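Local atomic coordinates of mitotic checkpoint control protein kinase BUB1 (Drosophila melanogaster, PDB entry 6JKK), a protein that serves the mitotic checkpoint at kinetochores and, through the protein kinase domain held in this chain, probably binds ATP and phosphorylates targets such as CENP-E. Residues 34-40 / 120-126; 54-60 / 71-77; 81-87 / 127-133. One frame throughout, in Å; residues are numbered along the deposited sequence.

Contact 1: 34-40 / 120-126; sequences CQLVGHV and ALVGNNS
Asn125 holds CG between its backbone N and carbonyl carbon (chi1 60°), which brings its carboxamide up against the backbone of Val40, while CG2 of Val40, standing anti to that residue's carbonyl carbon, settles beside Gly123 N at 3.5 Å. The amide grips Val40 twice: Val40 N donates to Asn125 OD1 at 3.0 Å in an almost straight line (179°), and Asn125 ND2 donates to Val40 O at 3.0 Å. Each donor lies in the carbonyl plane of its acceptor, on a lone pair, so the pair of bonds fixes the rotation of the amide; asparagine suits the place because it offers both a donor and an acceptor on a short stem. With an alanine here, Val40 N and O would probably both lose their mates and residues 38-40 be freer to move. The His39 side chain crosses that of Asn125 at about a right angle, yet ring and amide planes are only 19° apart, with His39 CE1 3.5 Å from Asn125 ND2. Gly123 fits because a CB would run into Val40 CG2, and the buried Ser126 OG, which has no polar partner, meets Val40 CB at 3.3 Å. Before the turns the chains pair as parallel strands, Gln35 N bonding Ala120 O at 2.8 Å. Cys34 SG lies 3.9 Å from Val122 CG2 on the face covered by Phe95 and Tyr92 of helix 92-104; on the other face Leu121 CD1 meets Val37 CG1 at 3.8 Å. The arrangement adds an N-terminal parallel strand, 34-36, to the sheet of a kinase N-lobe, alongside the strand usually called beta4.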
loop_
_atom_site.group_PDB
_atom_site.type_symbol
_atom_site.label_atom_id
_atom_site.label_comp_id
_atom_site.label_asym_id
_atom_site.label_seq_id
_atom_site.Cartn_x
_atom_site.Cartn_y
_atom_site.Cartn_z
ATOM N N CYS A 34 9.561 -19.789 8.501
ATOM C CA CYS A 34 10.774 -18.982 8.459
ATOM C C CYS A 34 11.969 -19.910 8.594
ATOM O O CYS A 34 11.993 -20.768 9.482
ATOM C CB CYS A 34 10.773 -17.979 9.611
ATOM S SG CYS A 34 12.256 -16.951 9.725
ATOM N N GLN A 35 12.948 -19.759 7.707
ATOM C CA GLN A 35 14.199 -20.499 7.847
ATOM C C GLN A 35 15.363 -19.545 8.057
ATOM O O GLN A 35 15.657 -18.713 7.201
ATOM C CB GLN A 35 14.472 -21.395 6.633
ATOM C CG GLN A 35 15.808 -22.140 6.744
ATOM C CD GLN A 35 16.021 -23.171 5.645
ATOM O OE1 GLN A 35 15.347 -23.154 4.616
ATOM N NE2 GLN A 35 16.965 -24.073 5.863
ATOM N N LEU A 36 16.011 -19.664 9.209
ATOM C CA LEU A 36 17.275 -18.980 9.453
ATOM C C LEU A 36 18.415 -19.693 8.731
ATOM O O LEU A 36 18.546 -20.913 8.825
ATOM C CB LEU A 36 17.569 -18.927 10.955
ATOM C CG LEU A 36 17.343 -17.597 11.669
ATOM C CD1 LEU A 36 15.970 -17.046 11.373
ATOM C CD2 LEU A 36 17.539 -17.765 13.165
ATOM N N VAL A 37 19.236 -18.932 8.009
ATOM C CA VAL A 37 20.436 -19.484 7.376
ATOM C C VAL A 37 21.625 -18.559 7.604
ATOM O O VAL A 37 21.454 -17.396 7.977
ATOM C CB VAL A 37 20.253 -19.687 5.847
ATOM C CG1 VAL A 37 19.166 -20.716 5.549
ATOM C CG2 VAL A 37 19.947 -18.356 5.154
ATOM N N GLY A 38 22.831 -19.072 7.380
ATOM C CA GLY A 38 24.016 -18.247 7.490
ATOM C C GLY A 38 24.039 -17.232 6.362
ATOM O O GLY A 38 24.060 -16.020 6.594
ATOM N N HIS A 39 24.004 -17.727 5.129
ATOM C CA HIS A 39 24.180 -16.857 3.972
ATOM C C HIS A 39 23.071 -17.045 2.947
ATOM O O HIS A 39 22.839 -18.160 2.473
ATOM C CB HIS A 39 25.536 -17.116 3.312
ATOM C CG HIS A 39 25.800 -16.246 2.118
ATOM N ND1 HIS A 39 26.072 -14.900 2.226
ATOM C CD2 HIS A 39 25.826 -16.531 0.793
ATOM C CE1 HIS A 39 26.262 -14.391 1.020
ATOM N NE2 HIS A 39 26.116 -15.359 0.133
ATOM N N VAL A 40 22.393 -15.949 2.608
ATOM C CA VAL A 40 21.365 -15.962 1.580
ATOM C C VAL A 40 22.000 -15.540 0.262
ATOM O O VAL A 40 22.614 -14.472 0.189
ATOM C CB VAL A 40 20.226 -14.982 1.929
ATOM C CG1 VAL A 40 19.330 -14.739 0.730
ATOM C CG2 VAL A 40 19.411 -15.506 3.096
ATOM N N ALA A 120 9.798 -17.057 4.649
ATOM C CA ALA A 120 10.883 -16.117 4.909
ATOM C C ALA A 120 12.212 -16.842 4.997
ATOM O O ALA A 120 12.377 -17.765 5.792
ATOM C CB ALA A 120 10.625 -15.339 6.204
ATOM N N LEU A 121 13.165 -16.418 4.176
ATOM C CA LEU A 121 14.520 -16.929 4.282
ATOM C C LEU A 121 15.352 -15.791 4.852
ATOM O O LEU A 121 15.478 -14.731 4.231
ATOM C CB LEU A 121 15.034 -17.347 2.907
ATOM C CG LEU A 121 16.358 -18.100 2.825
ATOM C CD1 LEU A 121 16.248 -19.443 3.536
ATOM C CD2 LEU A 121 16.769 -18.285 1.368
ATOM N N VAL A 122 15.890 -16.001 6.049
ATOM C CA VAL A 122 16.551 -14.931 6.792
ATOM C C VAL A 122 18.015 -15.259 7.101
ATOM O O VAL A 122 18.308 -16.095 7.960
ATOM C CB VAL A 122 15.782 -14.633 8.098
ATOM C CG1 VAL A 122 16.454 -13.526 8.866
ATOM C CG2 VAL A 122 14.338 -14.254 7.784
ATOM N N GLY A 123 18.933 -14.600 6.396
ATOM C CA GLY A 123 20.350 -14.838 6.594
ATOM C C GLY A 123 21.013 -13.732 7.386
ATOM O O GLY A 123 20.367 -12.745 7.748
ATOM N N ASN A 124 22.303 -13.898 7.655
ATOM C CA ASN A 124 23.072 -12.879 8.351
ATOM C C ASN A 124 23.095 -11.590 7.522
ATOM O O ASN A 124 23.094 -10.487 8.065
ATOM C CB ASN A 124 24.514 -13.349 8.571
ATOM C CG ASN A 124 24.610 -14.696 9.285
ATOM O OD1 ASN A 124 23.758 -15.059 10.095
ATOM N ND2 ASN A 124 25.674 -15.433 8.991
ATOM N N ASN A 125 23.092 -11.760 6.201
ATOM C CA ASN A 125 23.360 -10.689 5.247
ATOM C C ASN A 125 22.118 -10.075 4.612
ATOM O O ASN A 125 22.095 -8.881 4.285
ATOM C CB ASN A 125 24.231 -11.250 4.126
ATOM C CG ASN A 125 23.553 -12.409 3.385
ATOM O OD1 ASN A 125 23.017 -13.339 4.006
ATOM N ND2 ASN A 125 23.562 -12.344 2.055
ATOM N N SER A 126 21.093 -10.895 4.407
ATOM C CA SER A 126 19.919 -10.460 3.670
ATOM C C SER A 126 18.741 -11.358 3.967
ATOM O O SER A 126 18.896 -12.465 4.502
ATOM C CB SER A 126 20.187 -10.479 2.164
ATOM O OG SER A 126 20.636 -11.754 1.743
#

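Contact 2: 54-60 / 71-77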
loop_
_atom_site.group_PDB
_atom_site.type_symbol
_atom_site.label_atom_id
_atom_site.label_comp_id
_atom_site.label_asym_id
_atom_site.label_seq_id
_atom_site.Cartn_x
_atom_site.Cartn_y
_atom_site.Cartn_z
ATOM N N GLU A 54 9.967 -26.512 0.969
ATOM C CA GLU A 54 9.302 -25.877 -0.162
ATOM C C GLU A 54 10.297 -25.389 -1.212
ATOM O O GLU A 54 11.247 -24.672 -0.891
ATOM C CB GLU A 54 8.434 -24.723 0.337
ATOM C CG GLU A 54 7.584 -25.096 1.547
ATOM C CD GLU A 54 6.635 -26.250 1.269
ATOM O OE1 GLU A 54 6.466 -27.112 2.158
ATOM O OE2 GLU A 54 6.049 -26.292 0.166
ATOM N N LYS A 55 10.082 -25.794 -2.464
ATOM C CA LYS A 55 10.950 -25.380 -3.569
ATOM C C LYS A 55 10.256 -24.373 -4.486
ATOM O O LYS A 55 9.062 -24.495 -4.772
ATOM C CB LYS A 55 11.429 -26.589 -4.380
ATOM C CG LYS A 55 12.203 -26.209 -5.645
ATOM C CD LYS A 55 12.673 -27.425 -6.417
ATOM C CE LYS A 55 13.778 -28.143 -5.679
ATOM N NZ LYS A 55 14.373 -29.234 -6.505
ATOM N N PHE A 56 11.010 -23.375 -4.933
ATOM C CA PHE A 56 10.460 -22.314 -5.763
ATOM C C PHE A 56 11.290 -22.156 -7.028
ATOM O O PHE A 56 12.510 -22.284 -6.990
ATOM C CB PHE A 56 10.470 -20.989 -4.998
ATOM C CG PHE A 56 9.644 -21.002 -3.748
ATOM C CD1 PHE A 56 10.151 -21.539 -2.571
ATOM C CD2 PHE A 56 8.367 -20.466 -3.748
ATOM C CE1 PHE A 56 9.389 -21.550 -1.411
ATOM C CE2 PHE A 56 7.594 -20.467 -2.596
ATOM C CZ PHE A 56 8.106 -21.007 -1.424
ATOM N N GLU A 57 10.625 -21.902 -8.149
ATOM C CA GLU A 57 11.323 -21.441 -9.344
ATOM C C GLU A 57 11.551 -19.956 -9.131
ATOM O O GLU A 57 10.651 -19.263 -8.663
ATOM C CB GLU A 57 10.448 -21.597 -10.587
ATOM C CG GLU A 57 10.246 -23.007 -11.103
ATOM C CD GLU A 57 9.241 -23.038 -12.244
ATOM O OE1 GLU A 57 8.613 -21.985 -12.496
ATOM O OE2 GLU A 57 9.075 -24.102 -12.878
ATOM N N VAL A 58 12.749 -19.471 -9.441
ATOM C CA VAL A 58 12.994 -18.031 -9.501
ATOM C C VAL A 58 13.107 -17.684 -10.981
ATOM O O VAL A 58 14.066 -18.079 -11.636
ATOM C CB VAL A 58 14.280 -17.633 -8.756
ATOM C CG1 VAL A 58 14.468 -16.122 -8.802
ATOM C CG2 VAL A 58 14.228 -18.114 -7.312
ATOM N N SER A 59 12.124 -16.956 -11.510
ATOM C CA SER A 59 11.999 -16.817 -12.962
ATOM C C SER A 59 12.603 -15.538 -13.544
ATOM O O SER A 59 13.668 -15.578 -14.170
ATOM C CB SER A 59 10.537 -16.975 -13.400
ATOM O OG SER A 59 10.035 -18.254 -13.041
ATOM N N LYS A 60 11.920 -14.415 -13.341
ATOM C CA LYS A 60 12.277 -13.164 -14.007
ATOM C C LYS A 60 12.441 -11.983 -13.047
ATOM O O LYS A 60 11.746 -11.879 -12.036
ATOM C CB LYS A 60 11.237 -12.833 -15.085
ATOM C CG LYS A 60 11.257 -13.811 -16.255
ATOM C CD LYS A 60 10.342 -13.383 -17.398
ATOM C CE LYS A 60 8.871 -13.660 -17.111
ATOM N NZ LYS A 60 8.039 -13.505 -18.349
ATOM N N TYR A 71 11.788 -10.503 -7.665
ATOM C CA TYR A 71 11.716 -11.486 -8.742
ATOM C C TYR A 71 10.359 -12.167 -8.717
ATOM O O TYR A 71 9.753 -12.306 -7.652
ATOM C CB TYR A 71 12.826 -12.533 -8.579
ATOM C CG TYR A 71 14.157 -12.099 -9.152
ATOM C CD1 TYR A 71 15.001 -11.249 -8.444
ATOM C CD2 TYR A 71 14.567 -12.534 -10.409
ATOM C CE1 TYR A 71 16.216 -10.840 -8.979
ATOM C CE2 TYR A 71 15.781 -12.139 -10.946
ATOM C CZ TYR A 71 16.599 -11.290 -10.227
ATOM O OH TYR A 71 17.804 -10.890 -10.763
ATOM N N VAL A 72 9.870 -12.567 -9.888
ATOM C CA VAL A 72 8.649 -13.366 -9.953
ATOM C C VAL A 72 9.067 -14.825 -10.098
ATOM O O VAL A 72 10.052 -15.133 -10.777
ATOM C CB VAL A 72 7.707 -12.915 -11.103
ATOM C CG1 VAL A 72 8.447 -12.867 -12.426
ATOM C CG2 VAL A 72 6.484 -13.824 -11.197
ATOM N N GLY A 73 8.351 -15.720 -9.423
ATOM C CA GLY A 73 8.649 -17.137 -9.509
ATOM C C GLY A 73 7.407 -17.973 -9.288
ATOM O O GLY A 73 6.286 -17.517 -9.541
ATOM N N LYS A 74 7.594 -19.202 -8.821
ATOM C CA LYS A 74 6.450 -20.064 -8.559
ATOM C C LYS A 74 6.745 -21.119 -7.509
ATOM O O LYS A 74 7.792 -21.766 -7.542
ATOM C CB LYS A 74 5.978 -20.741 -9.852
ATOM C CG LYS A 74 4.789 -21.681 -9.664
ATOM C CD LYS A 74 4.302 -22.233 -10.997
ATOM C CE LYS A 74 3.833 -21.120 -11.916
ATOM N NZ LYS A 74 3.448 -21.633 -13.266
ATOM N N HIS A 75 5.814 -21.272 -6.572
ATOM C CA HIS A 75 5.826 -22.385 -5.632
ATOM C C HIS A 75 5.377 -23.633 -6.394
ATOM O O HIS A 75 4.205 -23.762 -6.752
ATOM C CB HIS A 75 4.878 -22.089 -4.465
ATOM C CG HIS A 75 4.900 -23.124 -3.379
ATOM N ND1 HIS A 75 3.753 -23.698 -2.881
ATOM C CD2 HIS A 75 5.928 -23.672 -2.690
ATOM C CE1 HIS A 75 4.071 -24.566 -1.934
ATOM N NE2 HIS A 75 5.384 -24.569 -1.800
ATOM N N LEU A 76 6.319 -24.534 -6.657
ATOM C CA LEU A 76 6.084 -25.690 -7.523
ATOM C C LEU A 76 4.928 -26.599 -7.076
ATOM O O LEU A 76 4.136 -27.065 -7.900
ATOM C CB LEU A 76 7.376 -26.497 -7.665
ATOM C CG LEU A 76 8.493 -25.731 -8.367
ATOM C CD1 LEU A 76 9.785 -26.525 -8.436
ATOM C CD2 LEU A 76 8.030 -25.370 -9.754
ATOM N N LYS A 77 4.843 -26.842 -5.771
ATOM C CA LYS A 77 3.820 -27.719 -5.202
ATOM C C LYS A 77 2.422 -27.158 -5.453
ATOM O O LYS A 77 1.505 -27.881 -5.856
ATOM C CB LYS A 77 4.065 -27.886 -3.698
ATOM C CG LYS A 77 3.202 -28.929 -3.007
ATOM C CD LYS A 77 3.739 -29.231 -1.612
ATOM C CE LYS A 77 5.163 -29.784 -1.663
ATOM N NZ LYS A 77 5.896 -29.582 -0.375
HETATM O O HOH W 1 6.973 -26.580 -4.024
#
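Strands 54-60 and 71-75 run antiparallel at 150°, with a classic beta bulge where Ser59 N and Lys60 N both bond to Val72 O. They form the beta1-beta2 hairpin of the kinase N-lobe, whose turn carries the glycine-rich loop over the nucleotide site in this family. Gly73 needs its bareness, since a CB would collide with Glu57 O. Beyond it, His75 sends its ring out anti to the backbone N (chi1 -175°), where CD2 lies over one face of the Phe56 ring, 3.6 Å from CE2. The same ring donates from NE2 to Glu54 OE2 at 2.7 Å; the acceptor sits in the ring plane and uses its anti lone pair, a His-carboxylate bond that fixes the tilt of the imidazole. Lys77 NZ adds a salt bridge to that oxygen through a weak hydrogen bond of 3.3 Å, so the histidine and the lysine share one carboxylate. Leucine serves as a greasy cover at the exposed end: Leu76 CD1 rests 3.6 Å from Lys55 CD, and its CD2 lies 3.5 Å from Glu57 CG. A water links the first strand to the turn after the second, donating to Lys55 O at 3.0 Å and accepting from Lys77 N at 2.8 Å.

Contact 3: 81-87 / 127-133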
loop_
_atom_site.group_PDB
_atom_site.type_symbol
_atom_site.label_atom_id
_atom_site.label_comp_id
_atom_site.label_asym_id
_atom_site.label_seq_id
_atom_site.Cartn_x
_atom_site.Cartn_y
_atom_site.Cartn_z
ATOM N N LYS A 81 1.928 -18.545 -8.171
ATOM C CA LYS A 81 2.903 -17.553 -8.608
ATOM C C LYS A 81 3.264 -16.643 -7.447
ATOM O O LYS A 81 2.380 -16.080 -6.795
ATOM C CB LYS A 81 2.339 -16.705 -9.745
ATOM C CG LYS A 81 2.590 -17.252 -11.137
ATOM C CD LYS A 81 2.472 -16.126 -12.151
ATOM C CE LYS A 81 2.227 -16.655 -13.548
ATOM N NZ LYS A 81 2.099 -15.545 -14.536
ATOM N N VAL A 82 4.559 -16.489 -7.195
ATOM C CA VAL A 82 5.005 -15.723 -6.041
ATOM C C VAL A 82 5.930 -14.568 -6.429
ATOM O O VAL A 82 6.549 -14.579 -7.499
ATOM C CB VAL A 82 5.701 -16.643 -4.999
ATOM C CG1 VAL A 82 4.734 -17.698 -4.479
ATOM C CG2 VAL A 82 6.926 -17.313 -5.603
ATOM N N ALA A 83 5.998 -13.560 -5.565
ATOM C CA ALA A 83 7.016 -12.527 -5.681
ATOM C C ALA A 83 8.078 -12.845 -4.654
ATOM O O ALA A 83 7.754 -13.160 -3.504
ATOM C CB ALA A 83 6.430 -11.160 -5.400
ATOM N N LEU A 84 9.340 -12.759 -5.057
ATOM C CA LEU A 84 10.439 -12.938 -4.121
ATOM C C LEU A 84 11.135 -11.603 -3.923
ATOM O O LEU A 84 11.671 -11.027 -4.875
ATOM C CB LEU A 84 11.422 -14.002 -4.628
ATOM C CG LEU A 84 10.775 -15.349 -4.967
ATOM C CD1 LEU A 84 10.653 -15.516 -6.462
ATOM C CD2 LEU A 84 11.532 -16.528 -4.368
ATOM N N LYS A 85 11.109 -11.103 -2.692
ATOM C CA LYS A 85 11.711 -9.810 -2.392
ATOM C C LYS A 85 12.949 -9.985 -1.538
ATOM O O LYS A 85 12.877 -10.489 -0.406
ATOM C CB LYS A 85 10.712 -8.907 -1.665
ATOM C CG LYS A 85 11.276 -7.537 -1.304
ATOM C CD LYS A 85 10.249 -6.721 -0.536
ATOM C CE LYS A 85 10.780 -5.350 -0.160
ATOM N NZ LYS A 85 9.681 -4.513 0.411
ATOM N N GLN A 86 14.083 -9.565 -2.090
ATOM C CA GLN A 86 15.357 -9.669 -1.401
ATOM C C GLN A 86 15.809 -8.296 -0.934
ATOM O O GLN A 86 15.699 -7.315 -1.678
ATOM C CB GLN A 86 16.408 -10.254 -2.336
ATOM C CG GLN A 86 17.776 -10.437 -1.677
ATOM C CD GLN A 86 18.641 -11.439 -2.409
ATOM O OE1 GLN A 86 18.936 -11.279 -3.595
ATOM N NE2 GLN A 86 19.040 -12.492 -1.707
ATOM N N GLU A 87 16.304 -8.209 0.295
ATOM C CA GLU A 87 16.812 -6.929 0.778
ATOM C C GLU A 87 18.057 -7.083 1.641
ATOM O O GLU A 87 18.163 -8.019 2.435
ATOM C CB GLU A 87 15.725 -6.158 1.535
ATOM C CG GLU A 87 16.175 -4.780 2.016
ATOM C CD GLU A 87 15.051 -3.964 2.626
ATOM O OE1 GLU A 87 13.870 -4.333 2.445
ATOM O OE2 GLU A 87 15.356 -2.949 3.286
ATOM N N SER A 127 17.557 -10.861 3.628
ATOM C CA SER A 127 16.321 -11.610 3.771
ATOM C C SER A 127 15.725 -11.814 2.386
ATOM O O SER A 127 15.992 -11.033 1.463
ATOM C CB SER A 127 15.327 -10.837 4.644
ATOM O OG SER A 127 15.193 -9.487 4.209
ATOM N N VAL A 128 14.941 -12.876 2.237
ATOM C CA VAL A 128 14.087 -13.038 1.067
ATOM C C VAL A 128 12.696 -13.351 1.581
ATOM O O VAL A 128 12.508 -14.335 2.295
ATOM C CB VAL A 128 14.557 -14.172 0.133
ATOM C CG1 VAL A 128 13.503 -14.441 -0.927
ATOM C CG2 VAL A 128 15.892 -13.817 -0.537
ATOM N N TYR A 129 11.735 -12.492 1.247
ATOM C CA TYR A 129 10.342 -12.699 1.624
ATOM C C TYR A 129 9.515 -13.082 0.398
ATOM O O TYR A 129 9.579 -12.429 -0.650
ATOM C CB TYR A 129 9.774 -11.439 2.296
ATOM C CG TYR A 129 10.470 -11.109 3.602
ATOM C CD1 TYR A 129 10.672 -12.092 4.567
ATOM C CD2 TYR A 129 10.943 -9.829 3.858
ATOM C CE1 TYR A 129 11.314 -11.801 5.755
ATOM C CE2 TYR A 129 11.590 -9.530 5.039
ATOM C CZ TYR A 129 11.776 -10.520 5.982
ATOM O OH TYR A 129 12.419 -10.219 7.160
ATOM N N ILE A 130 8.740 -14.150 0.540
ATOM C CA ILE A 130 7.935 -14.678 -0.550
ATOM C C ILE A 130 6.454 -14.389 -0.298
ATOM O O ILE A 130 5.898 -14.804 0.726
ATOM C CB ILE A 130 8.157 -16.193 -0.683
ATOM C CG1 ILE A 130 9.634 -16.464 -0.998
ATOM C CG2 ILE A 130 7.260 -16.767 -1.768
ATOM C CD1 ILE A 130 10.034 -17.941 -1.043
ATOM N N SER A 131 5.823 -13.673 -1.228
ATOM C CA SER A 131 4.400 -13.324 -1.116
ATOM C C SER A 131 3.682 -13.565 -2.449
ATOM O O SER A 131 4.316 -13.909 -3.436
ATOM C CB SER A 131 4.234 -11.866 -0.678
ATOM O OG SER A 131 4.894 -10.986 -1.578
ATOM N N GLU A 132 2.366 -13.377 -2.488
ATOM C CA GLU A 132 1.610 -13.680 -3.711
ATOM C C GLU A 132 1.898 -12.702 -4.851
ATOM O O GLU A 132 1.971 -11.490 -4.635
ATOM C CB GLU A 132 0.101 -13.716 -3.426
ATOM C CG GLU A 132 -0.734 -14.154 -4.628
ATOM C CD GLU A 132 -2.222 -14.208 -4.338
ATOM O OE1 GLU A 132 -2.621 -13.901 -3.196
ATOM O OE2 GLU A 132 -2.989 -14.552 -5.262
ATOM N N PHE A 133 2.047 -13.240 -6.062
ATOM C CA PHE A 133 2.239 -12.436 -7.265
ATOM C C PHE A 133 0.894 -12.166 -7.926
ATOM O O PHE A 133 0.029 -13.044 -7.965
ATOM C CB PHE A 133 3.143 -13.187 -8.239
ATOM C CG PHE A 133 3.508 -12.401 -9.471
ATOM C CD1 PHE A 133 2.863 -12.636 -10.677
ATOM C CD2 PHE A 133 4.511 -11.439 -9.424
ATOM C CE1 PHE A 133 3.203 -11.923 -11.815
ATOM C CE2 PHE A 133 4.859 -10.721 -10.557
ATOM C CZ PHE A 133 4.205 -10.963 -11.755
HETATM O O HOH W 2 13.658 -9.106 1.928
#
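Lys85 O is gripped from two quarters: Tyr129 N donates to it at 2.8 Å, as does a water that also lies 2.8 Å from Ser127 OG. Lys85 N returns a bond to Tyr129 O, so the pair locks the middle of an antiparallel ladder running from Glu87 and Ser127 to Val82 and Glu132. The strands are set at 149°. On the face of Leu84 the residues are mostly apolar, as a buried layer requires: Ile130 CG2 packs against Val82 CB at 3.6 Å, while its CG1 lies alongside Leu84 CD2. Val128 CG2 meets Gln86 NE2 at 3.6 Å; that amide is satisfied by Lys41 O and, through OE1, by Leu43 N. At the far end Phe133 is tethered by its N to Lys81 O at 3.0 Å, and its ring edge reaches Ala83 CB. Lys85 runs fully extended from the opposite face, with CG anti to the backbone N (chi1 179°), a length that lets NZ reach salt bridges with both Glu94 of helix 92-104 and Asp207 of the DFG motif. This is the beta3 lysine of the kinase active site, predicted to bind ATP, paired with the helix glutamate as in active-like kinases.

Overall arrangement
All three contacts belong to one mixed sheet of the kinase N-lobe. Contact 2 pairs strands 54-64 and 68-75, and contact 3 follows it along the chain, its strand 80-87 being the next neighbour of 68-75; their centres lie about 9 Å apart, with Tyr71 O and Leu84 N joining the strands. Contact 1 closes the longest separation along the chain, with its first segment before contact 2 and its second between the two segments of contact 3. It sits about 13 Å from contact 3, centre to centre, and about 17 Å from contact 2. Strand 127-132 follows strand 119-122 in chain and sheet, so an N-terminal edge strand, the ATP-site lysine strand and the glycine-rich hairpin share one framework.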